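Side-chain contacts in cDNA FLJ56608, highly similar to Homo sapiens chloride channel, calcium activated, family member 1 (CLCA1), mRNA (Homo sapiens, PDB 6PYO), which may take part in calcium-activated chloride conductance and in mucus regulation by goblet cells, and is represented here by its von Willebrand factor type A domain: residues L34-T39 with V46-F51; V57-I62 with A74-A79; T85-G90 with Q145-L150. All coordinates share one frame; numbering follows the deposited sequence.

Interactions 1 and 3 are buried and apolar, whereas interaction 2 is partly buried and polar, nearer the edge of the sheet. Interactions 1 and 2 are neighbours. Strands 45-51 and 55-63 lie side by side in the sheet, and the backbone N atoms of Val46 and Met48 probably bond to O of Ile62 and Ser59. Met48 SD also packs on the carbonyl of Arg76. Interaction 3 lies on the opposite side of the chain's centre and includes Thr85, a calcium ligand. It is linked to interaction 1 by Phe51 and Val49, which pack on 85-90. Interactions 2 and 3 do not touch; their nearest atoms are about 8 Å apart.

Interaction 1: residues L34-T39 with V46-F51; sequences LFLLQT and VGMVTF
Leu36 meets the strand with both of its methyl groups. CD1 touches Met48 CE at 3.9 Å. CD2 lies 4.2 Å from Val46 CG1. The fork of the leucine thus spans two strand residues that point to the same side of the sheet. No hydrogen bond crosses the contact, and its three touching residues are all buried.

The two partners are met differently. The side chains of Leu36 and Met48 cross at about a right angle. Leu36 and Val46 meet at a slant. Met48 runs out straight, with CG anti to the backbone N (chi1 170°), and bends only at its last torsion. The bend at chi3 (-21°) sets the terminal methyl against the leucine. Val46 likewise turns CG1 anti to its backbone N, and this is the branch that touches.

The contact lies within a beta-alpha-beta crossover. Strand 8-14, helix 24-39 and strand 45-51 follow one another, and the helix packs on the sheet that the two strands share. This unit belongs to the Rossmann-like fold of the von Willebrand factor A domain. Phe35, next to Leu36 on the helix, packs on Val9 and Leu11 of strand 8-14.

Further out, Leu73 of helix 67-74 touches Leu36, Val46 and Met48 alike, closing a small apolar cluster. Arg70 of the same helix donates from NH1 to the backbone O of Leu36. The strand is held on both flanks. Gly47 and Val49 bond to strand 8-14, and strand 55-63 lies on the other flank. At its end the helix widens into a pi-type turn. There Leu34 O accepts from Gln38 N at 3.0 Å and from Thr39 N at 3.1 Å.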
loop_
_atom_site.group_PDB
_atom_site.type_symbol
_atom_site.label_atom_id
_atom_site.label_comp_id
_atom_site.label_asym_id
_atom_site.label_seq_id
_atom_site.Cartn_x
_atom_site.Cartn_y
_atom_site.Cartn_z
ATOM N N LEU A 34 12.911 2.474 -2.439
ATOM C CA LEU A 34 13.653 2.033 -1.275
ATOM C C LEU A 34 13.087 0.743 -0.716
ATOM O O LEU A 34 13.826 -0.224 -0.457
ATOM C CB LEU A 34 13.631 3.111 -0.204
ATOM C CG LEU A 34 14.621 2.877 0.919
ATOM C CD1 LEU A 34 16.001 3.272 0.384
ATOM C CD2 LEU A 34 14.247 3.650 2.147
ATOM N N PHE A 35 11.773 0.703 -0.509
ATOM C CA PHE A 35 11.187 -0.515 0.022
ATOM C C PHE A 35 11.469 -1.708 -0.873
ATOM O O PHE A 35 11.873 -2.774 -0.391
ATOM C CB PHE A 35 9.701 -0.360 0.204
ATOM C CG PHE A 35 9.073 -1.517 0.872
ATOM C CD1 PHE A 35 9.272 -1.751 2.239
ATOM C CD2 PHE A 35 8.261 -2.364 0.162
ATOM C CE1 PHE A 35 8.678 -2.815 2.864
ATOM C CE2 PHE A 35 7.656 -3.432 0.787
ATOM C CZ PHE A 35 7.870 -3.666 2.127
ATOM N N LEU A 36 11.229 -1.553 -2.178
ATOM C CA LEU A 36 11.299 -2.688 -3.102
ATOM C C LEU A 36 12.733 -3.126 -3.370
ATOM O O LEU A 36 13.019 -4.323 -3.435
ATOM C CB LEU A 36 10.603 -2.334 -4.424
ATOM C CG LEU A 36 9.091 -2.166 -4.345
ATOM C CD1 LEU A 36 8.498 -1.695 -5.664
ATOM C CD2 LEU A 36 8.484 -3.511 -3.934
ATOM N N LEU A 37 13.645 -2.189 -3.545
ATOM C CA LEU A 37 15.005 -2.514 -3.932
ATOM C C LEU A 37 15.918 -2.809 -2.748
ATOM O O LEU A 37 16.909 -3.518 -2.929
ATOM C CB LEU A 37 15.601 -1.375 -4.748
ATOM C CG LEU A 37 14.825 -0.970 -6.007
ATOM C CD1 LEU A 37 15.582 0.082 -6.827
ATOM C CD2 LEU A 37 14.492 -2.135 -6.922
ATOM N N GLN A 38 15.595 -2.341 -1.539
ATOM C CA GLN A 38 16.518 -2.518 -0.428
ATOM C C GLN A 38 15.880 -3.122 0.811
ATOM O O GLN A 38 16.505 -3.948 1.475
ATOM C CB GLN A 38 17.177 -1.167 -0.077
ATOM C CG GLN A 38 18.514 -0.950 -0.775
ATOM C CD GLN A 38 18.808 0.507 -1.063
ATOM O OE1 GLN A 38 18.322 1.061 -2.049
ATOM N NE2 GLN A 38 19.614 1.134 -0.213
ATOM N N THR A 39 14.650 -2.762 1.128
ATOM C CA THR A 39 14.115 -3.096 2.439
ATOM C C THR A 39 13.472 -4.479 2.490
ATOM O O THR A 39 13.810 -5.267 3.382
ATOM C CB THR A 39 13.135 -1.998 2.871
ATOM O OG1 THR A 39 13.802 -0.748 2.685
ATOM C CG2 THR A 39 12.704 -2.153 4.371
ATOM N N VAL A 46 4.958 -10.278 -2.252
ATOM C CA VAL A 46 4.806 -8.836 -2.398
ATOM C C VAL A 46 3.904 -8.567 -3.580
ATOM O O VAL A 46 4.169 -9.046 -4.691
ATOM C CB VAL A 46 6.164 -8.114 -2.588
ATOM C CG1 VAL A 46 5.898 -6.628 -2.890
ATOM C CG2 VAL A 46 7.009 -8.278 -1.352
ATOM N N GLY A 47 2.859 -7.769 -3.349
ATOM C CA GLY A 47 1.962 -7.350 -4.401
ATOM C C GLY A 47 1.926 -5.837 -4.463
ATOM O O GLY A 47 2.488 -5.147 -3.614
ATOM N N MET A 48 1.245 -5.318 -5.484
ATOM C CA MET A 48 1.249 -3.882 -5.690
ATOM C C MET A 48 -0.053 -3.459 -6.338
ATOM O O MET A 48 -0.427 -3.948 -7.424
ATOM C CB MET A 48 2.454 -3.430 -6.527
ATOM C CG MET A 48 2.350 -1.962 -6.964
ATOM S SD MET A 48 3.803 -1.329 -7.871
ATOM C CE MET A 48 5.067 -2.501 -7.370
ATOM N N VAL A 49 -0.711 -2.523 -5.668
ATOM C CA VAL A 49 -1.964 -1.920 -6.102
ATOM C C VAL A 49 -1.756 -0.417 -6.180
ATOM O O VAL A 49 -1.235 0.174 -5.238
ATOM C CB VAL A 49 -3.106 -2.261 -5.128
ATOM C CG1 VAL A 49 -4.349 -1.441 -5.411
ATOM C CG2 VAL A 49 -3.373 -3.754 -5.175
ATOM N N THR A 50 -2.118 0.197 -7.317
ATOM C CA THR A 50 -2.304 1.642 -7.383
ATOM C C THR A 50 -3.786 1.981 -7.272
ATOM O O THR A 50 -4.674 1.153 -7.472
ATOM C CB THR A 50 -1.768 2.251 -8.677
ATOM O OG1 THR A 50 -2.260 1.477 -9.753
ATOM C CG2 THR A 50 -0.259 2.272 -8.683
ATOM N N PHE A 51 -4.069 3.226 -6.965
ATOM C CA PHE A 51 -5.480 3.546 -6.894
ATOM C C PHE A 51 -5.651 5.025 -7.193
ATOM O O PHE A 51 -4.792 5.843 -6.832
ATOM C CB PHE A 51 -6.106 3.184 -5.542
ATOM C CG PHE A 51 -5.611 4.023 -4.409
ATOM C CD1 PHE A 51 -6.251 5.220 -4.068
ATOM C CD2 PHE A 51 -4.511 3.614 -3.671
ATOM C CE1 PHE A 51 -5.786 5.991 -3.018
ATOM C CE2 PHE A 51 -4.031 4.375 -2.626
ATOM C CZ PHE A 51 -4.669 5.558 -2.290
#

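Interaction 2: residues V57-I62 with A74-A79; sequences VQSELI and AKRLPA
Arg76 reaches across to Gln58 with one hydrogen bond, from NH1 to the backbone O of Gln58 at 3.0 Å. The N-H...O angle is 144°, so the bond is somewhat bent. The donor lies in the carbonyl plane, while the oxygen sits at the edge of the guanidinium, tilted 24° out of its plane. The arginine is extended from CG to NE, which carries NH1 to the carbonyl of Gln58. Both residues are at least partly exposed.

Van der Waals contacts run beside this bond. CB of Gln58 and CB of Arg76 are 4.0 Å apart. Arg76 NH1 approaches Ser59 CB obliquely, at 3.7 Å.

Gln58 and Ser59 both face Met48 on the neighbouring strand, forming a classic beta bulge. The chain turns a corner at Gln58, within edge strand 55-63 of the von Willebrand factor A sheet. Arg76 comes from a type I beta turn, Ala74 to Leu77, at the end of helix 67-74.

Other polar groups are engaged locally. Ser59 OG donates to Glu60 O at 2.8 Å, on a lone pair of that carbonyl. With an alanine here, Glu60 O would probably be left without this hydroxyl partner. The amide of Gln58 turns elsewhere, with NE2 bonded to Thr50 OG1.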
loop_
_atom_site.group_PDB
_atom_site.type_symbol
_atom_site.label_atom_id
_atom_site.label_comp_id
_atom_site.label_asym_id
_atom_site.label_seq_id
_atom_site.Cartn_x
_atom_site.Cartn_y
_atom_site.Cartn_z
ATOM N N VAL A 57 -4.530 -3.336 -10.020
ATOM C CA VAL A 57 -3.505 -4.295 -9.598
ATOM C C VAL A 57 -2.303 -4.154 -10.522
ATOM O O VAL A 57 -2.382 -4.513 -11.695
ATOM C CB VAL A 57 -4.030 -5.731 -9.600
ATOM C CG1 VAL A 57 -2.943 -6.704 -9.075
ATOM C CG2 VAL A 57 -5.292 -5.824 -8.714
ATOM N N GLN A 58 -1.195 -3.589 -10.018
ATOM C CA GLN A 58 0.022 -3.597 -10.809
ATOM C C GLN A 58 0.721 -4.950 -10.723
ATOM O O GLN A 58 1.397 -5.362 -11.665
ATOM C CB GLN A 58 0.985 -2.498 -10.359
ATOM C CG GLN A 58 0.454 -1.141 -10.434
ATOM C CD GLN A 58 -0.010 -0.793 -11.873
ATOM O OE1 GLN A 58 0.640 -1.152 -12.837
ATOM N NE2 GLN A 58 -1.132 -0.122 -11.991
ATOM N N SER A 59 0.593 -5.653 -9.603
ATOM C CA SER A 59 1.215 -6.973 -9.487
ATOM C C SER A 59 0.493 -7.799 -8.433
ATOM O O SER A 59 0.265 -7.329 -7.306
ATOM C CB SER A 59 2.698 -6.881 -9.140
ATOM O OG SER A 59 3.256 -8.178 -8.968
ATOM N N GLU A 60 0.093 -9.003 -8.833
ATOM C CA GLU A 60 -0.290 -10.033 -7.896
ATOM C C GLU A 60 0.890 -10.326 -6.968
ATOM O O GLU A 60 2.022 -9.872 -7.175
ATOM C CB GLU A 60 -0.702 -11.299 -8.646
ATOM C CG GLU A 60 -1.785 -11.072 -9.694
ATOM C CD GLU A 60 -3.187 -11.056 -9.107
ATOM O OE1 GLU A 60 -4.152 -11.280 -9.878
ATOM O OE2 GLU A 60 -3.327 -10.803 -7.882
ATOM N N LEU A 61 0.622 -11.109 -5.948
ATOM C CA LEU A 61 1.701 -11.500 -5.053
ATOM C C LEU A 61 2.786 -12.195 -5.857
ATOM O O LEU A 61 2.526 -13.177 -6.550
ATOM C CB LEU A 61 1.180 -12.419 -3.965
ATOM C CG LEU A 61 0.307 -11.794 -2.881
ATOM C CD1 LEU A 61 0.045 -12.899 -1.851
ATOM C CD2 LEU A 61 0.973 -10.569 -2.262
ATOM N N ILE A 62 4.000 -11.657 -5.811
ATOM C CA ILE A 62 5.158 -12.395 -6.276
ATOM C C ILE A 62 6.206 -12.427 -5.164
ATOM O O ILE A 62 6.244 -11.563 -4.280
ATOM C CB ILE A 62 5.734 -11.816 -7.583
ATOM C CG1 ILE A 62 6.349 -10.443 -7.358
ATOM C CG2 ILE A 62 4.666 -11.684 -8.657
ATOM C CD1 ILE A 62 7.672 -10.283 -8.147
ATOM N N ALA A 74 9.523 -2.582 -9.066
ATOM C CA ALA A 74 9.823 -1.156 -9.030
ATOM C C ALA A 74 9.441 -0.467 -10.337
ATOM O O ALA A 74 9.026 0.698 -10.324
ATOM C CB ALA A 74 11.297 -0.925 -8.710
ATOM N N LYS A 75 9.584 -1.152 -11.470
ATOM C CA LYS A 75 9.202 -0.563 -12.754
ATOM C C LYS A 75 7.708 -0.275 -12.845
ATOM O O LYS A 75 7.298 0.475 -13.735
ATOM C CB LYS A 75 9.669 -1.487 -13.898
ATOM C CG LYS A 75 11.190 -1.385 -14.157
ATOM C CD LYS A 75 11.742 -2.497 -15.052
ATOM C CE LYS A 75 13.240 -2.296 -15.325
ATOM N NZ LYS A 75 13.928 -3.521 -15.854
ATOM N N ARG A 76 6.892 -0.806 -11.935
ATOM C CA ARG A 76 5.456 -0.575 -11.967
ATOM C C ARG A 76 4.997 0.514 -11.013
ATOM O O ARG A 76 3.785 0.668 -10.817
ATOM C CB ARG A 76 4.693 -1.865 -11.670
ATOM C CG ARG A 76 5.140 -2.962 -12.563
ATOM C CD ARG A 76 4.335 -4.239 -12.465
ATOM N NE ARG A 76 4.919 -5.193 -13.412
ATOM C CZ ARG A 76 4.590 -6.474 -13.523
ATOM N NH1 ARG A 76 3.656 -6.996 -12.753
ATOM N NH2 ARG A 76 5.208 -7.234 -14.411
ATOM N N LEU A 77 5.918 1.236 -10.388
ATOM C CA LEU A 77 5.525 2.351 -9.563
ATOM C C LEU A 77 4.880 3.421 -10.447
ATOM O O LEU A 77 5.278 3.576 -11.601
ATOM C CB LEU A 77 6.747 2.909 -8.815
ATOM C CG LEU A 77 7.398 1.967 -7.780
ATOM C CD1 LEU A 77 8.753 2.513 -7.313
ATOM C CD2 LEU A 77 6.482 1.750 -6.582
ATOM N N PRO A 78 3.869 4.144 -9.947
ATOM C CA PRO A 78 3.089 5.038 -10.829
ATOM C C PRO A 78 3.931 6.152 -11.430
ATOM O O PRO A 78 4.631 6.874 -10.730
ATOM C CB PRO A 78 1.998 5.615 -9.918
ATOM C CG PRO A 78 2.180 4.973 -8.550
ATOM C CD PRO A 78 3.475 4.213 -8.533
ATOM N N ALA A 79 3.818 6.313 -12.738
ATOM C CA ALA A 79 4.504 7.404 -13.423
ATOM C C ALA A 79 3.743 8.730 -13.339
ATOM O O ALA A 79 4.358 9.802 -13.440
ATOM C CB ALA A 79 4.717 7.019 -14.886
#

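Interaction 3: residues T85-G90 with Q145-L150; sequences TSICSG and QELEEL. With CA (calcium ion), chain C.
Ile87 points both of its branches at the facing helix, one to each of two leucines. CG2 meets Leu150 CD1 at 4.1 Å. The longer arm, by way of CD1, reaches Leu147 CD1 at 4.3 Å. Ile87 and Leu150 pass at a slant to each other. CG2 of Ile87 stands anti to its backbone N, with CG1 beside that N (chi1 -73°), and this splits the side chain between the two partners. The three residues are buried, and all also touch Leu111 of strand 108-113.

Ile87 opens helix 87-99, with Ser86 at the N-cap position. Thr85, just before Ser86, binds calcium through OG1 at 2.2 Å. Two waters, Ser16 and Ser18 complete the ligands seen. This matches the metal-ion-dependent adhesion site (MIDAS) of von Willebrand factor A domains, with the DxSxS serines. Asp117 of a nearby loop accepts from Ile87 N through OD2 and also touches Thr85, the calcium ligand. Cys88 forms a disulfide with Cys123.

On helix 145-152, Gln145 NE2 donates to Glu148 OE2 at 2.6 Å, meeting the carboxylate from above its plane. Its bond to Glu149 OE2 is weak.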
loop_
_atom_site.group_PDB
_atom_site.type_symbol
_atom_site.label_atom_id
_atom_site.label_comp_id
_atom_site.label_asym_id
_atom_site.label_seq_id
_atom_site.Cartn_x
_atom_site.Cartn_y
_atom_site.Cartn_z
ATOM N N THR A 85 -9.902 9.902 -5.670
ATOM C CA THR A 85 -9.259 9.296 -4.522
ATOM C C THR A 85 -10.217 8.323 -3.852
ATOM O O THR A 85 -11.324 8.709 -3.476
ATOM C CB THR A 85 -8.827 10.346 -3.521
ATOM O OG1 THR A 85 -7.936 11.274 -4.151
ATOM C CG2 THR A 85 -8.079 9.654 -2.358
ATOM N N SER A 86 -9.773 7.062 -3.677
ATOM C CA SER A 86 -10.484 6.127 -2.801
ATOM C C SER A 86 -9.455 5.192 -2.141
ATOM O O SER A 86 -9.097 4.146 -2.687
ATOM C CB SER A 86 -11.549 5.353 -3.564
ATOM O OG SER A 86 -12.186 4.417 -2.712
ATOM N N ILE A 87 -9.007 5.580 -0.945
ATOM C CA ILE A 87 -8.132 4.699 -0.173
ATOM C C ILE A 87 -8.796 3.345 -0.005
ATOM O O ILE A 87 -8.157 2.293 -0.150
ATOM C CB ILE A 87 -7.767 5.338 1.179
ATOM C CG1 ILE A 87 -6.782 6.478 0.912
ATOM C CG2 ILE A 87 -7.197 4.266 2.106
ATOM C CD1 ILE A 87 -6.358 7.249 2.121
ATOM N N CYS A 88 -10.101 3.347 0.274
ATOM C CA CYS A 88 -10.785 2.100 0.580
ATOM C C CYS A 88 -10.798 1.168 -0.609
ATOM O O CYS A 88 -10.650 -0.048 -0.436
ATOM C CB CYS A 88 -12.208 2.368 1.088
ATOM S SG CYS A 88 -12.222 2.928 2.837
ATOM N N SER A 89 -10.955 1.704 -1.835
ATOM C CA SER A 89 -10.847 0.840 -3.010
ATOM C C SER A 89 -9.480 0.174 -3.083
ATOM O O SER A 89 -9.364 -0.982 -3.512
ATOM C CB SER A 89 -11.059 1.622 -4.320
ATOM O OG SER A 89 -12.219 2.418 -4.264
ATOM N N GLY A 90 -8.420 0.941 -2.782
ATOM C CA GLY A 90 -7.086 0.389 -2.833
ATOM C C GLY A 90 -6.877 -0.699 -1.792
ATOM O O GLY A 90 -6.280 -1.733 -2.085
ATOM N N GLN A 145 -7.580 12.409 9.460
ATOM C CA GLN A 145 -7.261 11.694 10.712
ATOM C C GLN A 145 -7.484 10.179 10.609
ATOM O O GLN A 145 -6.768 9.390 11.255
ATOM C CB GLN A 145 -8.104 12.272 11.861
ATOM C CG GLN A 145 -8.070 11.479 13.178
ATOM C CD GLN A 145 -6.729 11.541 13.908
ATOM O OE1 GLN A 145 -5.879 12.381 13.621
ATOM N NE2 GLN A 145 -6.540 10.634 14.866
ATOM N N GLU A 146 -8.405 9.751 9.750
ATOM C CA GLU A 146 -8.641 8.329 9.525
ATOM C C GLU A 146 -7.417 7.564 8.983
ATOM O O GLU A 146 -7.351 6.350 9.176
ATOM C CB GLU A 146 -9.837 8.167 8.580
ATOM C CG GLU A 146 -11.194 8.452 9.220
ATOM C CD GLU A 146 -11.619 9.912 9.111
ATOM O OE1 GLU A 146 -10.762 10.781 8.837
ATOM O OE2 GLU A 146 -12.822 10.187 9.293
ATOM N N LEU A 147 -6.444 8.239 8.357
ATOM C CA LEU A 147 -5.214 7.586 7.898
ATOM C C LEU A 147 -4.417 7.047 9.083
ATOM O O LEU A 147 -4.140 5.832 9.188
ATOM C CB LEU A 147 -4.391 8.601 7.091
ATOM C CG LEU A 147 -3.124 8.085 6.413
ATOM C CD1 LEU A 147 -3.584 7.047 5.405
ATOM C CD2 LEU A 147 -2.226 9.104 5.791
ATOM N N GLU A 148 -4.057 7.956 10.005
ATOM C CA GLU A 148 -3.492 7.551 11.288
ATOM C C GLU A 148 -4.328 6.446 11.908
ATOM O O GLU A 148 -3.795 5.429 12.356
ATOM C CB GLU A 148 -3.396 8.746 12.247
ATOM C CG GLU A 148 -3.096 8.353 13.717
ATOM C CD GLU A 148 -3.065 9.544 14.698
ATOM O OE1 GLU A 148 -2.002 10.207 14.814
ATOM O OE2 GLU A 148 -4.102 9.810 15.358
ATOM N N GLU A 149 -5.646 6.624 11.952
ATOM C CA GLU A 149 -6.444 5.601 12.623
ATOM C C GLU A 149 -6.348 4.248 11.929
ATOM O O GLU A 149 -6.457 3.207 12.589
ATOM C CB GLU A 149 -7.904 6.040 12.748
ATOM C CG GLU A 149 -8.114 7.203 13.761
ATOM C CD GLU A 149 -7.590 6.911 15.170
ATOM O OE1 GLU A 149 -7.946 5.853 15.736
ATOM O OE2 GLU A 149 -6.816 7.741 15.708
ATOM N N LEU A 150 -6.159 4.225 10.606
ATOM C CA LEU A 150 -5.898 2.957 9.936
ATOM C C LEU A 150 -4.703 2.256 10.566
ATOM O O LEU A 150 -4.745 1.052 10.842
ATOM C CB LEU A 150 -5.631 3.170 8.444
ATOM C CG LEU A 150 -6.827 3.423 7.545
ATOM C CD1 LEU A 150 -6.350 3.712 6.115
ATOM C CD2 LEU A 150 -7.787 2.250 7.545
HETATM CA CA CA C . -6.188 12.489 -3.840
HETATM O O HOH W 1 -7.589 13.947 -2.541
HETATM O O HOH W 2 -5.132 11.303 -2.088
#